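Local coordinates for acetamidase (Bacillus halodurans, PDB 2II1), which probably hydrolyses carbon-nitrogen bonds in linear amides, as other members of its amidase family do, and binds calcium ions, at residues G164-L169 against A219-T224; Q87-A92 against P106-F111; G62-E67 against L205-K210. All coordinates share one frame; numbering follows the deposited sequence. Where two conformers were deposited one is given.

Contact 1: residues G164-L169 against A219-T224; sequences GTTVYL and ALKTDT
Strands 166-169 and 219-221 run antiparallel with their axes 4.7 Å apart at closest approach, Thr166 lying opposite Lys221 and Tyr168 opposite Ala219 in hydrogen-bonded pairs, and Val167 opposite Leu220 in the non-hydrogen-bonded pair between them. Four main-chain bonds join them, the shortest from Tyr168 N to Ala219 O at 2.7 Å. Thr166 O receives Lys221 N and also meets the CA-H of Leu220, with 3.3 Å from that CA to the oxygen.

On the face shared by Thr166, Tyr168, Ala219 and Lys221, Tyr168 and Lys221 share most of the side-chain contact. The tyrosine's chi1 of -56° sets CG anti to the carbonyl carbon, and the ring then reaches along the partner strand with an edge turned to the backbone: Ala219 C lies in the ring plane, and CD1 stands 3.6 Å from Ala219 O. At the far end Tyr168 OH meets Lys221 CE at 3.3 Å, whereas Lys221 NZ is 3.9 Å away, so the lysine, bent at chi3, offers a methylene rather than its amine. Phe215 meets the same ring edge-to-face.

The other face carries Val167 and Leu220. Leu220 rests CB against Thr166 O and brings CD1 to within 4.0 Å of CG2 of Thr165, the residue just before the strand, whose OG1 is hydrogen-bonded to Asp160 O. Past the end of 219-221, Thr222 lies alongside Thr165, and its OG1 accepts from Thr224 N at 3.1 Å, an ST turn; the same oxygen pairs with His225 N as the chain swings into strand 225-232.

The strand pair is therefore gripped by main-chain bonds, with carbon contacts dressing both faces, while the hydroxyls Thr165 OG1 and Thr222 OG1 are bonded to Asp160, Thr224 and His225, outside the strand pairing.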
loop_
_atom_site.group_PDB
_atom_site.type_symbol
_atom_site.label_atom_id
_atom_site.label_comp_id
_atom_site.label_asym_id
_atom_site.label_seq_id
_atom_site.Cartn_x
_atom_site.Cartn_y
_atom_site.Cartn_z
ATOM N N GLY A 164 -4.459 7.930 -18.965
ATOM C CA GLY A 164 -5.898 7.747 -18.666
ATOM C C GLY A 164 -6.302 8.194 -17.258
ATOM O O GLY A 164 -7.490 8.155 -16.891
ATOM N N THR A 165 -5.311 8.615 -16.477
ATOM C CA THR A 165 -5.520 9.172 -15.136
ATOM C C THR A 165 -5.698 10.694 -15.242
ATOM O O THR A 165 -5.052 11.350 -16.083
ATOM C CB THR A 165 -4.320 8.794 -14.189
ATOM O OG1 THR A 165 -4.288 7.376 -13.955
ATOM C CG2 THR A 165 -4.389 9.519 -12.841
ATOM N N THR A 166 -6.623 11.236 -14.450
ATOM C CA THR A 166 -6.742 12.675 -14.234
ATOM C C THR A 166 -6.079 13.048 -12.907
ATOM O O THR A 166 -6.394 12.441 -11.900
ATOM C CB THR A 166 -8.218 13.085 -14.168
ATOM O OG1 THR A 166 -8.840 12.726 -15.406
ATOM C CG2 THR A 166 -8.373 14.523 -13.971
ATOM N N VAL A 167 -5.184 14.047 -12.930
ATOM C CA VAL A 167 -4.440 14.506 -11.772
ATOM C C VAL A 167 -5.023 15.846 -11.370
ATOM O O VAL A 167 -5.322 16.672 -12.229
ATOM C CB VAL A 167 -2.951 14.746 -12.121
ATOM C CG1 VAL A 167 -2.158 15.111 -10.854
ATOM C CG2 VAL A 167 -2.371 13.545 -12.770
ATOM N N TYR A 168 -5.170 16.081 -10.078
ATOM C CA TYR A 168 -5.606 17.399 -9.585
ATOM C C TYR A 168 -4.543 18.047 -8.690
ATOM O O TYR A 168 -4.179 17.469 -7.693
ATOM C CB TYR A 168 -6.912 17.273 -8.805
ATOM C CG TYR A 168 -8.055 16.615 -9.570
ATOM C CD1 TYR A 168 -8.223 15.239 -9.548
ATOM C CD2 TYR A 168 -8.973 17.376 -10.276
ATOM C CE1 TYR A 168 -9.266 14.623 -10.234
ATOM C CE2 TYR A 168 -10.026 16.764 -10.976
ATOM C CZ TYR A 168 -10.156 15.387 -10.941
ATOM O OH TYR A 168 -11.186 14.772 -11.608
ATOM N N LEU A 169 -4.054 19.240 -9.077
ATOM C CA LEU A 169 -3.051 20.023 -8.308
ATOM C C LEU A 169 -3.588 21.414 -7.932
ATOM O O LEU A 169 -4.456 21.929 -8.622
ATOM C CB LEU A 169 -1.776 20.221 -9.124
ATOM C CG LEU A 169 -0.968 18.966 -9.433
ATOM C CD1 LEU A 169 0.175 19.330 -10.370
ATOM C CD2 LEU A 169 -0.495 18.310 -8.114
ATOM N N ALA A 219 -4.561 15.061 -5.800
ATOM C CA ALA A 219 -5.456 13.941 -5.879
ATOM C C ALA A 219 -5.507 13.406 -7.284
ATOM O O ALA A 219 -5.111 14.062 -8.257
ATOM C CB ALA A 219 -6.859 14.345 -5.407
ATOM N N LEU A 220 -6.035 12.212 -7.404
ATOM C CA LEU A 220 -6.201 11.643 -8.714
ATOM C C LEU A 220 -7.423 10.754 -8.845
ATOM O O LEU A 220 -7.919 10.193 -7.878
ATOM C CB LEU A 220 -4.886 10.919 -9.122
ATOM C CG LEU A 220 -4.431 9.637 -8.451
ATOM C CD1 LEU A 220 -5.315 8.516 -9.078
ATOM C CD2 LEU A 220 -2.935 9.391 -8.724
ATOM N N LYS A 221 -7.866 10.618 -10.088
ATOM C CA LYS A 221 -8.956 9.706 -10.470
ATOM C C LYS A 221 -8.477 8.891 -11.667
ATOM O O LYS A 221 -7.917 9.462 -12.608
ATOM C CB LYS A 221 -10.209 10.517 -10.764
ATOM C CG LYS A 221 -11.228 9.886 -11.699
ATOM C CD LYS A 221 -12.480 10.720 -11.794
ATOM C CE LYS A 221 -12.318 11.918 -12.732
ATOM N NZ LYS A 221 -13.623 12.308 -13.390
ATOM N N THR A 222 -8.629 7.557 -11.566
ATOM C CA THR A 222 -8.344 6.617 -12.636
ATOM C C THR A 222 -9.692 6.275 -13.290
ATOM O O THR A 222 -10.696 6.911 -12.985
ATOM C CB THR A 222 -7.703 5.325 -12.095
ATOM O OG1 THR A 222 -8.633 4.648 -11.217
ATOM C CG2 THR A 222 -6.408 5.634 -11.338
ATOM N N ASP A 223 -9.727 5.281 -14.167
ATOM C CA ASP A 223 -11.001 4.781 -14.698
ATOM C C ASP A 223 -11.914 4.159 -13.613
ATOM O O ASP A 223 -13.086 4.015 -13.845
ATOM C CB ASP A 223 -10.758 3.733 -15.799
ATOM C CG ASP A 223 -10.472 4.354 -17.175
ATOM O OD1 ASP A 223 -10.023 5.530 -17.258
ATOM O OD2 ASP A 223 -10.686 3.647 -18.182
ATOM N N THR A 224 -11.391 3.772 -12.448
ATOM C CA THR A 224 -12.194 3.030 -11.464
ATOM C C THR A 224 -12.175 3.580 -10.039
ATOM O O THR A 224 -13.067 3.259 -9.244
ATOM C CB THR A 224 -11.718 1.568 -11.386
ATOM O OG1 THR A 224 -10.298 1.545 -11.249
ATOM C CG2 THR A 224 -12.107 0.817 -12.642
#

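Contact 2: residues Q87-A92 against P106-F111; sequences QGVMTA and PTTKLF
Phe111 and Met90, a selenomethionine, both hold CG anti to the carbonyl carbon with chi1 at -64°, which brings ring and selenoether chain together on one face of the strand pair. Met90 CG touches Phe111 CE1 at 3.4 Å. The chain then bends at chi3, and SE sits 4.4 Å from the centroid of the Phe111 ring in a Met-aromatic contact, oblique to the ring normal.

On the opposite face Leu110 also sets CG anti to its carbonyl carbon. Gln87, extended beyond CG, crosses it obliquely and lays its amide against the isobutyl end, with OE1 and NE2 each 3.8 Å from Leu110 CD1. Leu110 CD2 and Val89 CG2 are modelled too close together, so the exact placement of those two methyls is doubtful. An alanine at Leu110 lacks the isobutyl group and would probably leave the Gln87 side chain without the carbons it lies against. Further along, Val89 CG1 meets Thr108 CG2 at 4.0 Å, while Thr108 OG1 bonds outward to Gln47 O.

Between these two faces, Gly88, Met90 and Ala92 each exchange two main-chain bonds with Phe111, Lys109 and Thr107. Most are routine, but Phe111 N approaches Gly88 O from above the carbonyl plane, 51° out of it, at 2.9 Å. Lys109 leads its amine away to Tyr120, bonding the backbone O and making a cation-pi contact.

Met263 of the second subunit packs on Met90, Ala92 and Lys109, while the Val89 backbone is hydrogen-bonded to that of Glu198, a calcium ligand. The arrangement is a regular antiparallel pairing in a four-stranded sheet, 87-92 being an outermost strand of that sheet within this chain, close to a calcium site and touching the second subunit.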
loop_
_atom_site.group_PDB
_atom_site.type_symbol
_atom_site.label_atom_id
_atom_site.label_comp_id
_atom_site.label_asym_id
_atom_site.label_seq_id
_atom_site.Cartn_x
_atom_site.Cartn_y
_atom_site.Cartn_z
ATOM N N GLN A 87 15.510 3.189 -24.044
ATOM C CA GLN A 87 16.331 2.610 -22.998
ATOM C C GLN A 87 16.219 3.362 -21.681
ATOM O O GLN A 87 16.396 4.580 -21.622
ATOM C CB GLN A 87 17.783 2.515 -23.475
ATOM C CG GLN A 87 18.826 2.354 -22.390
ATOM C CD GLN A 87 20.239 2.465 -22.947
ATOM O OE1 GLN A 87 20.848 3.539 -22.914
ATOM N NE2 GLN A 87 20.755 1.361 -23.483
ATOM N N GLY A 88 15.912 2.612 -20.629
ATOM C CA GLY A 88 15.867 3.128 -19.275
ATOM C C GLY A 88 17.123 2.829 -18.478
ATOM O O GLY A 88 18.030 2.176 -18.970
ATOM N N VAL A 89 17.161 3.309 -17.239
ATOM C CA VAL A 89 18.347 3.220 -16.364
ATOM C C VAL A 89 17.913 3.122 -14.877
ATOM O O VAL A 89 16.957 3.791 -14.420
ATOM C CB VAL A 89 19.330 4.439 -16.546
ATOM C CG1 VAL A 89 20.557 4.311 -15.655
ATOM C CG2 VAL A 89 19.781 4.596 -17.998
HETATM N N MSE A 90 18.595 2.241 -14.151
HETATM C CA MSE A 90 18.469 2.154 -12.712
HETATM C C MSE A 90 19.854 2.193 -12.065
HETATM O O MSE A 90 20.851 1.713 -12.636
HETATM C CB MSE A 90 17.759 0.861 -12.283
HETATM C CG MSE A 90 16.316 0.727 -12.748
HETATM SE SE MSE A 90 15.384 -0.798 -11.908
HETATM C CE MSE A 90 14.978 0.072 -10.273
ATOM N N THR A 91 19.865 2.764 -10.859
ATOM C CA THR A 91 21.025 2.858 -10.009
ATOM C C THR A 91 20.732 2.278 -8.593
ATOM O O THR A 91 19.777 2.692 -7.921
ATOM C CB THR A 91 21.501 4.344 -9.882
ATOM O OG1 THR A 91 20.554 5.092 -9.116
ATOM C CG2 THR A 91 21.668 4.987 -11.238
ATOM N N ALA A 92 21.550 1.304 -8.178
ATOM C CA ALA A 92 21.600 0.824 -6.790
ATOM C C ALA A 92 22.822 1.442 -6.101
ATOM O O ALA A 92 23.943 1.212 -6.553
ATOM C CB ALA A 92 21.690 -0.711 -6.748
ATOM N N PRO A 106 27.873 0.013 -5.467
ATOM C CA PRO A 106 27.125 0.805 -6.433
ATOM C C PRO A 106 27.035 0.033 -7.733
ATOM O O PRO A 106 28.004 -0.611 -8.142
ATOM C CB PRO A 106 27.968 2.081 -6.614
ATOM C CG PRO A 106 28.916 2.102 -5.514
ATOM C CD PRO A 106 29.122 0.694 -5.063
ATOM N N THR A 107 25.859 0.079 -8.333
ATOM C CA THR A 107 25.524 -0.694 -9.517
ATOM C C THR A 107 24.634 0.167 -10.416
ATOM O O THR A 107 23.738 0.819 -9.919
ATOM C CB THR A 107 24.766 -1.949 -9.106
ATOM O OG1 THR A 107 25.626 -2.740 -8.272
ATOM C CG2 THR A 107 24.310 -2.750 -10.324
ATOM N N THR A 108 24.933 0.197 -11.713
ATOM C CA THR A 108 24.111 0.876 -12.718
ATOM C C THR A 108 23.680 -0.126 -13.777
ATOM O O THR A 108 24.486 -0.921 -14.251
ATOM C CB THR A 108 24.874 1.995 -13.408
ATOM O OG1 THR A 108 25.245 2.969 -12.446
ATOM C CG2 THR A 108 24.009 2.667 -14.498
ATOM N N LYS A 109 22.417 -0.093 -14.163
ATOM C CA LYS A 109 21.949 -1.046 -15.137
ATOM C C LYS A 109 21.003 -0.397 -16.141
ATOM O O LYS A 109 20.131 0.425 -15.774
ATOM C CB LYS A 109 21.289 -2.218 -14.422
ATOM C CG LYS A 109 20.821 -3.336 -15.325
ATOM C CD LYS A 109 19.885 -4.262 -14.563
ATOM C CE LYS A 109 19.197 -5.243 -15.488
ATOM N NZ LYS A 109 20.162 -6.031 -16.326
ATOM N N LEU A 110 21.183 -0.801 -17.405
ATOM C CA LEU A 110 20.411 -0.286 -18.539
ATOM C C LEU A 110 19.331 -1.276 -18.974
ATOM O O LEU A 110 19.554 -2.492 -19.005
ATOM C CB LEU A 110 21.346 0.105 -19.717
ATOM C CG LEU A 110 22.174 1.404 -19.499
ATOM C CD1 LEU A 110 23.184 1.685 -20.609
ATOM C CD2 LEU A 110 21.256 2.584 -19.366
ATOM N N PHE A 111 18.155 -0.740 -19.289
ATOM C CA PHE A 111 16.993 -1.545 -19.626
ATOM C C PHE A 111 16.523 -1.119 -20.990
ATOM O O PHE A 111 15.907 -0.060 -21.131
ATOM C CB PHE A 111 15.843 -1.343 -18.619
ATOM C CG PHE A 111 16.175 -1.795 -17.246
ATOM C CD1 PHE A 111 17.002 -1.019 -16.437
ATOM C CD2 PHE A 111 15.699 -3.002 -16.761
ATOM C CE1 PHE A 111 17.352 -1.429 -15.160
ATOM C CE2 PHE A 111 16.040 -3.426 -15.479
ATOM C CZ PHE A 111 16.881 -2.638 -14.669
#

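Contact 3: residues G62-E67 against L205-K210; sequences GPLYVE and LKVNVK
No aromatic ring and no side-chain amide or carboxylate enters the contact of Val66 with Val207 and Val209, so there are no ring faces or edges to describe; the side chains of Leu64 and Val66 meet those of Val207 and Val209. Val66 carries most of it. With CG1 anti to the backbone N (chi1 -176°), it sends that methyl to Val209 CG2 at 3.4 Å, tighter than usual carbon contact. Its other methyl, CG2, lies 3.9 Å from Val207 CG2 in the conformer given, one of two deposited for Val207. In both pairs the side chains slide past each other in opposite directions.

No hydrogen bond joins the segments. The strand axes come no nearer than 8.4 Å and cross at -49°, the spacing of two sheets packed face to face, as in a beta sandwich: 62-67 belongs to the sheet that also holds strand 176-184, and 205-210 to the one that includes strands 28-34 and 74-84. The side chains that meet are aliphatic.

Leu64 is a looser neighbour, CD2 standing 4.4 Å from Val207 CG1, again in that one conformer. Cys24 and Val30 touch both Leu64 and Val207 and extend the apolar layer. At the other end, Glu67 turns away from strand 205-210 and hydrogen-bonds Gln25 through OE1, while Val209 N pairs with Ser26 OG.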
loop_
_atom_site.group_PDB
_atom_site.type_symbol
_atom_site.label_atom_id
_atom_site.label_comp_id
_atom_site.label_asym_id
_atom_site.label_seq_id
_atom_site.Cartn_x
_atom_site.Cartn_y
_atom_site.Cartn_z
ATOM N N GLY A 62 9.058 22.905 -18.058
ATOM C CA GLY A 62 8.145 23.937 -17.576
ATOM C C GLY A 62 8.935 25.163 -17.151
ATOM O O GLY A 62 10.145 25.227 -17.394
ATOM N N PRO A 63 8.268 26.140 -16.493
ATOM C CA PRO A 63 6.863 26.135 -16.093
ATOM C C PRO A 63 5.881 26.615 -17.157
ATOM O O PRO A 63 6.206 27.460 -17.961
ATOM C CB PRO A 63 6.824 27.057 -14.874
ATOM C CG PRO A 63 8.106 27.809 -14.864
ATOM C CD PRO A 63 8.954 27.352 -16.017
ATOM N N LEU A 64 4.692 26.037 -17.146
ATOM C CA LEU A 64 3.618 26.418 -18.060
ATOM C C LEU A 64 2.671 27.350 -17.313
ATOM O O LEU A 64 2.177 26.981 -16.236
ATOM C CB LEU A 64 2.861 25.163 -18.520
ATOM C CG LEU A 64 1.541 25.417 -19.236
ATOM C CD1 LEU A 64 1.781 25.921 -20.677
ATOM C CD2 LEU A 64 0.652 24.186 -19.189
ATOM N N TYR A 65 2.407 28.529 -17.894
ATOM C CA TYR A 65 1.409 29.472 -17.374
ATOM C C TYR A 65 0.040 29.143 -17.980
ATOM O O TYR A 65 -0.167 29.267 -19.207
ATOM C CB TYR A 65 1.794 30.942 -17.692
ATOM C CG TYR A 65 1.061 31.967 -16.832
ATOM C CD1 TYR A 65 -0.262 32.316 -17.109
ATOM C CD2 TYR A 65 1.677 32.564 -15.735
ATOM C CE1 TYR A 65 -0.955 33.243 -16.334
ATOM C CE2 TYR A 65 0.993 33.506 -14.951
ATOM C CZ TYR A 65 -0.333 33.832 -15.260
ATOM O OH TYR A 65 -1.062 34.736 -14.508
ATOM N N VAL A 66 -0.889 28.730 -17.116
ATOM C CA VAL A 66 -2.274 28.447 -17.511
ATOM C C VAL A 66 -3.120 29.722 -17.258
ATOM O O VAL A 66 -3.409 30.074 -16.097
ATOM C CB VAL A 66 -2.835 27.218 -16.743
ATOM C CG1 VAL A 66 -4.234 26.842 -17.219
ATOM C CG2 VAL A 66 -1.881 26.039 -16.861
ATOM N N GLU A 67 -3.467 30.432 -18.330
ATOM C CA GLU A 67 -4.231 31.703 -18.204
ATOM C C GLU A 67 -5.644 31.385 -17.765
ATOM O O GLU A 67 -6.207 30.404 -18.223
ATOM C CB GLU A 67 -4.299 32.456 -19.522
ATOM C CG GLU A 67 -2.955 32.887 -20.057
ATOM C CD GLU A 67 -3.042 33.917 -21.173
ATOM O OE1 GLU A 67 -4.150 34.227 -21.717
ATOM O OE2 GLU A 67 -1.966 34.448 -21.518
ATOM N N LEU A 205 -0.941 15.923 -22.463
ATOM C CA LEU A 205 -1.977 16.136 -21.471
ATOM C C LEU A 205 -2.947 17.230 -21.918
ATOM O O LEU A 205 -2.603 18.063 -22.759
ATOM C CB LEU A 205 -1.322 16.471 -20.120
ATOM C CG LEU A 205 -0.355 17.650 -19.998
ATOM C CD1 LEU A 205 -1.077 18.963 -19.823
ATOM C CD2 LEU A 205 0.559 17.481 -18.833
ATOM N N LYS A 206 -4.153 17.211 -21.357
ATOM C CA LYS A 206 -5.085 18.338 -21.439
ATOM C C LYS A 206 -5.185 19.015 -20.063
ATOM O O LYS A 206 -5.368 18.340 -19.002
ATOM C CB LYS A 206 -6.455 17.833 -21.900
ATOM C CG LYS A 206 -7.498 18.925 -22.128
ATOM C CD LYS A 206 -8.765 18.366 -22.799
ATOM C CE LYS A 206 -9.974 19.320 -22.606
ATOM N NZ LYS A 206 -11.033 19.123 -23.646
ATOM N N VAL A 207 -5.043 20.339 -20.046
ATOM C CA VAL A 207 -5.065 21.076 -18.797
ATOM C C VAL A 207 -6.346 21.915 -18.661
ATOM O O VAL A 207 -6.617 22.792 -19.506
ATOM C CB VAL A 207 -3.772 21.929 -18.615
ATOM C CG1 VAL A 207 -3.518 22.828 -19.826
ATOM C CG2 VAL A 207 -3.845 22.737 -17.324
ATOM N N ASN A 208 -7.135 21.637 -17.608
ATOM C CA ASN A 208 -8.353 22.405 -17.326
ATOM C C ASN A 208 -8.221 23.166 -16.031
ATOM O O ASN A 208 -7.574 22.707 -15.090
ATOM C CB ASN A 208 -9.599 21.521 -17.268
ATOM C CG ASN A 208 -9.824 20.752 -18.537
ATOM O OD1 ASN A 208 -9.694 21.283 -19.634
ATOM N ND2 ASN A 208 -10.158 19.481 -18.396
ATOM N N VAL A 209 -8.815 24.360 -16.003
ATOM C CA VAL A 209 -8.834 25.185 -14.801
ATOM C C VAL A 209 -10.181 24.944 -14.155
ATOM O O VAL A 209 -11.219 24.976 -14.838
ATOM C CB VAL A 209 -8.638 26.664 -15.106
ATOM C CG1 VAL A 209 -8.894 27.509 -13.844
ATOM C CG2 VAL A 209 -7.252 26.905 -15.633
ATOM N N LYS A 210 -10.152 24.614 -12.867
ATOM C CA LYS A 210 -11.363 24.413 -12.090
ATOM C C LYS A 210 -11.382 25.493 -11.025
ATOM O O LYS A 210 -10.413 25.676 -10.299
ATOM C CB LYS A 210 -11.439 23.011 -11.462
ATOM C CG LYS A 210 -11.553 21.863 -12.458
ATOM C CD LYS A 210 -12.862 21.891 -13.247
ATOM C CE LYS A 210 -12.616 21.713 -14.742
ATOM N NZ LYS A 210 -13.535 22.543 -15.600
#

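Going from the N terminus, the first of these segments is 62-67, which opens contact 3. Next comes 87-92 and, after a connection without helix or strand, 106-111 closes contact 2, a short loop nested wholly inside the longer one; it joins the first two strands of a separate four-stranded antiparallel sheet. Contact 1 opens at 164-169 before contact 3 closes at 205-210, and itself closes at 219-224, so contacts 1 and 3 cross. Strands 166-170, 201-210 and 219-221 share the large mixed sheet; contact 3 joins that sheet to a second one. Contact 2 lies about 29 Å from contact 1 and 33 Å from contact 3, centre to centre.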